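Local coordinates for protein kojibiose phosphorylase (Gut metagenome, PDB 6W0P) that acts as a carbohydrate-active enzyme of glycoside hydrolase family 65, built from an N-terminal beta domain, a helical central catalytic domain and a small C-terminal beta domain, at residues 35-41 with 145-151; 689-694 with 734-738. All blocks are in the same frame, centred on the assembly; numbering follows the deposited sequence.

Overall arrangement
Contacts 1 and 2 lie in different domains and do not touch, with centres about 36 Å apart and nearest atoms about 24 Å apart. Contact 1 lies in the N-terminal family 65 domain and is almost wholly buried: a tight turn meets the loop between strands 135-145 and 152-161, and a single asparagine amide makes both hydrogen bonds between them. Contact 2 lies in the C-terminal domain and is partly buried: strands 689-692 and 733-737 run parallel in a mixed sheet, joined mainly by main-chain bonds. Side-chain polarity thus does in contact 1 what regular strand pairing does in contact 2, where apolar residues fill one face and asparagines the other.

Contact 1 of 2, residues 35-41 with 145-151; sequences LGNEYSG and LDMSDCE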
# COMPACT_ATOMS: atom_id res chain seq x y z
N LEU A 35 -13.30 -10.86 31.87
CA LEU A 35 -13.23 -12.30 32.21
C LEU A 35 -12.96 -13.09 30.93
O LEU A 35 -13.32 -12.61 29.82
CB LEU A 35 -14.54 -12.75 32.86
CG LEU A 35 -14.92 -12.05 34.16
CD1 LEU A 35 -16.23 -12.61 34.70
CD2 LEU A 35 -13.82 -12.21 35.18
N GLY A 36 -12.33 -14.25 31.07
CA GLY A 36 -12.06 -15.15 29.94
C GLY A 36 -11.80 -16.54 30.44
O GLY A 36 -11.29 -16.68 31.57
N ASN A 37 -12.19 -17.54 29.66
CA ASN A 37 -11.98 -18.96 30.03
C ASN A 37 -11.47 -19.70 28.79
O ASN A 37 -11.71 -20.90 28.73
CB ASN A 37 -13.24 -19.55 30.67
CG ASN A 37 -14.45 -19.61 29.75
OD1 ASN A 37 -14.39 -19.20 28.59
ND2 ASN A 37 -15.56 -20.12 30.26
N GLU A 38 -10.73 -18.99 27.91
CA GLU A 38 -10.14 -19.44 26.61
C GLU A 38 -11.23 -19.69 25.57
O GLU A 38 -11.12 -19.17 24.44
CB GLU A 38 -9.34 -20.74 26.74
CG GLU A 38 -8.64 -21.11 25.44
CD GLU A 38 -8.21 -22.56 25.32
OE1 GLU A 38 -7.50 -23.03 26.23
OE2 GLU A 38 -8.58 -23.21 24.30
N TYR A 39 -12.24 -20.48 25.92
CA TYR A 39 -13.40 -20.77 25.05
C TYR A 39 -14.11 -19.47 24.71
O TYR A 39 -14.57 -19.29 23.58
CB TYR A 39 -14.36 -21.72 25.76
CG TYR A 39 -15.65 -22.02 25.04
CD1 TYR A 39 -15.70 -22.96 24.01
CD2 TYR A 39 -16.83 -21.44 25.45
CE1 TYR A 39 -16.89 -23.28 23.38
CE2 TYR A 39 -18.03 -21.74 24.82
CZ TYR A 39 -18.07 -22.68 23.81
OH TYR A 39 -19.26 -22.99 23.24
N SER A 40 -14.24 -18.60 25.71
CA SER A 40 -15.06 -17.38 25.64
C SER A 40 -14.40 -16.27 26.47
O SER A 40 -13.62 -16.57 27.39
CB SER A 40 -16.47 -17.67 26.11
OG SER A 40 -16.49 -17.98 27.50
N GLY A 41 -14.72 -15.02 26.13
CA GLY A 41 -14.36 -13.86 26.94
C GLY A 41 -15.43 -12.80 26.90
O GLY A 41 -16.10 -12.66 25.84
N LEU A 145 -17.28 -16.56 34.54
CA LEU A 145 -17.17 -17.56 33.46
C LEU A 145 -16.62 -18.83 34.09
O LEU A 145 -15.63 -18.73 34.84
CB LEU A 145 -16.30 -17.00 32.33
CG LEU A 145 -16.73 -15.66 31.74
CD1 LEU A 145 -15.85 -15.27 30.57
CD2 LEU A 145 -18.18 -15.68 31.29
N ASP A 146 -17.28 -19.97 33.88
CA ASP A 146 -16.87 -21.28 34.45
C ASP A 146 -15.53 -21.67 33.82
O ASP A 146 -15.48 -21.75 32.60
CB ASP A 146 -17.93 -22.35 34.19
CG ASP A 146 -17.81 -23.59 35.06
OD1 ASP A 146 -16.67 -24.11 35.23
OD2 ASP A 146 -18.86 -24.06 35.53
N MET A 147 -14.48 -21.87 34.61
CA MET A 147 -13.11 -22.09 34.06
C MET A 147 -12.91 -23.55 33.65
O MET A 147 -12.02 -23.75 32.83
CB MET A 147 -12.02 -21.71 35.06
CG MET A 147 -12.08 -20.26 35.45
SD MET A 147 -11.94 -19.11 34.07
CE MET A 147 -10.22 -19.36 33.63
N SER A 148 -13.72 -24.49 34.15
CA SER A 148 -13.65 -25.95 33.80
C SER A 148 -14.68 -26.30 32.71
O SER A 148 -14.26 -26.79 31.65
CB SER A 148 -13.85 -26.81 35.03
OG SER A 148 -13.37 -26.13 36.19
N ASP A 149 -15.97 -26.09 32.97
CA ASP A 149 -17.06 -26.34 31.98
C ASP A 149 -17.33 -25.03 31.25
O ASP A 149 -18.26 -24.32 31.64
CB ASP A 149 -18.32 -26.89 32.65
CG ASP A 149 -18.08 -28.21 33.36
OD1 ASP A 149 -17.80 -29.19 32.66
OD2 ASP A 149 -18.15 -28.24 34.62
N CYS A 150 -16.50 -24.71 30.25
CA CYS A 150 -16.26 -23.31 29.78
C CYS A 150 -17.41 -22.80 28.91
O CYS A 150 -17.45 -21.58 28.65
CB CYS A 150 -14.93 -23.22 29.04
SG CYS A 150 -13.54 -23.83 30.03
N GLU A 151 -18.35 -23.68 28.55
CA GLU A 151 -19.61 -23.35 27.84
C GLU A 151 -20.52 -22.53 28.75
O GLU A 151 -21.41 -21.85 28.19
CB GLU A 151 -20.32 -24.63 27.40
CG GLU A 151 -19.44 -25.57 26.58
CD GLU A 151 -18.72 -26.64 27.38
OE1 GLU A 151 -18.68 -26.58 28.66
OE2 GLU A 151 -18.16 -27.54 26.73
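N37 and M147 bring their CA atoms within 5.2 Å of each other where the turn of a small beta hairpin, strands 35-36 and 40-42, meets the loop linking strands 135-145 and 152-161 of the large antiparallel sheet of the N-terminal domain. The turn is closed by backbone bonds from N37 N to S40 O and from Y39 N to N37 O. The side chain of N37 forms an Asx motif within it and also bridges to the loop. Its OD1 accepts from S40 OG at 2.7 Å and from S40 N, the latter nearly along the C=O axis. Its ND2 gives one bond to D146 O at 2.9 Å, from above that carbonyl plane, and another to C150 O at 2.9 Å, on a lone pair in the carbonyl plane. With CG between the backbone N and the carbonyl carbon, chi1 64°, OD1 is folded back over the turn to S40 while ND2 faces the loop; the four bonds then hold the orientation of this buried amide. Y39 packs beside it: its CB meets C150 CB at 3.7 Å, its ring comes obliquely against the loop, CD2 lying 3.3 Å from C150 O, and its OH is bonded to N253 O beyond the contact. Within the loop, D146 OD1 accepts from S148 N, an Asx turn, and from D149 N, which extends it to an Asx motif. D146 OD2 bonds Y154 and shares a salt bridge to K288 with D149, which ties the loop to helix 282-300. M147, bent at chi2 and chi3, brings its sulfur back to the hairpin, SD lying 3.7 Å from N37 CB. L145 leans onto the first hairpin strand, its CD1 methyl 3.6 Å from L35 CB.

Contact 2 of 2, residues 689-694 with 734-738; sequences ILNLTP and PINVY
L690, N691 and L692 run alongside I735, N736 and V737 as parallel strands, inclined at 27°, in the middle of the mixed four-strand sheet of the C-terminal domain. The main chain supplies most of the polar joining. N736 bonds to the two residues flanking N691: its N donates to L690 O at 2.9 Å, and its O accepts from L692 N at 2.8 Å. One step on, Y738 N donates to L692 O at 3.2 Å, and CA-H...O contacts, such as N691 CA to N736 O, lie between these bonds. Where the strands begin, a water takes over: it accepts from L690 N and donates to P734 O at 2.6 Å. Apolar contacts occupy the face of L690, L692, I735 and V737. In the conformer given, I735 CD1 reaches the CD2 methyl of L690 and the CD1 methyl of L692, and the same face packs on strands 712-718, 722-726 and 747-751. On the other face N691 and N736 lie side by side and point the same way, their amide planes only 10° apart; N691 OD1 passes 3.5 Å from N736 CB, while its ND2 makes a weak bond back to I689 O. Beyond the strands the aromatic contact takes over. Y738 has CG anti to its carbonyl carbon, chi1 -62°, which swings the ring back across T693 and P694, with CZ 3.6 Å from P694 CD. Its OH then donates to P694 O, which lies at the ring edge, at 2.6 Å. Parallel pairing therefore fixes the register, the hydrophobic face joins this sheet to the neighbouring one, and the tyrosine hydroxyl extends the polar grip past the last strand residue.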
# COMPACT_ATOMS: atom_id res chain seq x y z
N ILE A 689 19.72 -29.62 31.46
CA ILE A 689 19.94 -29.29 32.90
C ILE A 689 19.36 -27.90 33.14
O ILE A 689 19.76 -26.97 32.41
CB ILE A 689 21.43 -29.30 33.30
CG1 ILE A 689 22.20 -30.56 32.88
CG2 ILE A 689 21.58 -29.00 34.77
CD1 ILE A 689 21.86 -31.81 33.65
N LEU A 690 18.51 -27.74 34.14
CA LEU A 690 17.96 -26.41 34.51
C LEU A 690 19.07 -25.59 35.18
O LEU A 690 19.66 -26.08 36.17
CB LEU A 690 16.75 -26.60 35.43
CG LEU A 690 15.99 -25.33 35.78
CD1 LEU A 690 14.50 -25.54 35.60
CD2 LEU A 690 16.29 -24.89 37.20
N ASN A 691 19.27 -24.37 34.68
CA ASN A 691 20.19 -23.34 35.21
C ASN A 691 19.38 -22.17 35.78
O ASN A 691 18.36 -21.79 35.18
CB ASN A 691 21.15 -22.81 34.14
CG ASN A 691 22.24 -23.77 33.71
OD1 ASN A 691 23.41 -23.46 33.86
ND2 ASN A 691 21.87 -24.93 33.18
N LEU A 692 19.87 -21.61 36.88
CA LEU A 692 19.40 -20.33 37.49
C LEU A 692 20.62 -19.47 37.78
O LEU A 692 21.66 -20.05 38.13
CB LEU A 692 18.64 -20.63 38.79
CG LEU A 692 17.37 -21.47 38.65
CD1 LEU A 692 16.81 -21.82 40.02
CD2 LEU A 692 16.34 -20.73 37.83
N THR A 693 20.49 -18.15 37.58
CA THR A 693 21.48 -17.10 37.97
C THR A 693 20.71 -15.93 38.55
O THR A 693 20.58 -14.89 37.91
CB THR A 693 22.33 -16.62 36.79
OG1 THR A 693 22.85 -17.78 36.15
CG2 THR A 693 23.47 -15.72 37.22
N PRO A 694 20.09 -16.09 39.73
CA PRO A 694 19.22 -15.06 40.28
C PRO A 694 19.94 -13.75 40.64
O PRO A 694 20.96 -13.78 41.31
CB PRO A 694 18.58 -15.74 41.49
CG PRO A 694 18.71 -17.22 41.20
CD PRO A 694 20.06 -17.33 40.52
N PRO A 734 19.14 -32.60 39.14
CA PRO A 734 20.32 -31.77 39.00
C PRO A 734 19.93 -30.36 38.59
O PRO A 734 19.13 -30.20 37.70
CB PRO A 734 21.15 -32.41 37.90
CG PRO A 734 20.20 -33.33 37.18
CD PRO A 734 19.11 -33.70 38.16
N ILE A 735 20.51 -29.39 39.24
CA ILE A 735 20.25 -27.96 38.93
C ILE A 735 21.57 -27.20 39.05
O ILE A 735 22.36 -27.50 39.95
CB ILE A 735 19.11 -27.44 39.82
CG1 ILE A 735 18.82 -25.96 39.60
CG2 ILE A 735 19.38 -27.75 41.29
CD1 ILE A 735 17.61 -25.49 40.36
N ASN A 736 21.79 -26.26 38.14
CA ASN A 736 23.03 -25.47 38.03
C ASN A 736 22.70 -24.05 38.53
O ASN A 736 21.83 -23.40 37.90
CB ASN A 736 23.52 -25.58 36.58
CG ASN A 736 24.96 -25.18 36.47
OD1 ASN A 736 25.31 -24.07 36.84
ND2 ASN A 736 25.80 -26.09 36.01
N VAL A 737 23.29 -23.63 39.65
CA VAL A 737 23.04 -22.27 40.24
C VAL A 737 24.37 -21.52 40.38
O VAL A 737 25.30 -22.03 41.07
CB VAL A 737 22.27 -22.33 41.58
CG1 VAL A 737 21.78 -20.95 42.00
CG2 VAL A 737 21.08 -23.28 41.54
N TYR A 738 24.45 -20.33 39.77
CA TYR A 738 25.66 -19.48 39.76
C TYR A 738 26.82 -20.33 39.21
O TYR A 738 27.95 -20.18 39.66
CB TYR A 738 25.94 -18.91 41.15
CG TYR A 738 24.86 -18.00 41.68
CD1 TYR A 738 24.39 -16.93 40.94
CD2 TYR A 738 24.27 -18.22 42.92
CE1 TYR A 738 23.40 -16.08 41.41
CE2 TYR A 738 23.28 -17.39 43.40
CZ TYR A 738 22.83 -16.32 42.64
OH TYR A 738 21.82 -15.51 43.10
O HOH W 1 17.75 -30.16 35.51
O HOH W 2 23.94 -21.20 36.72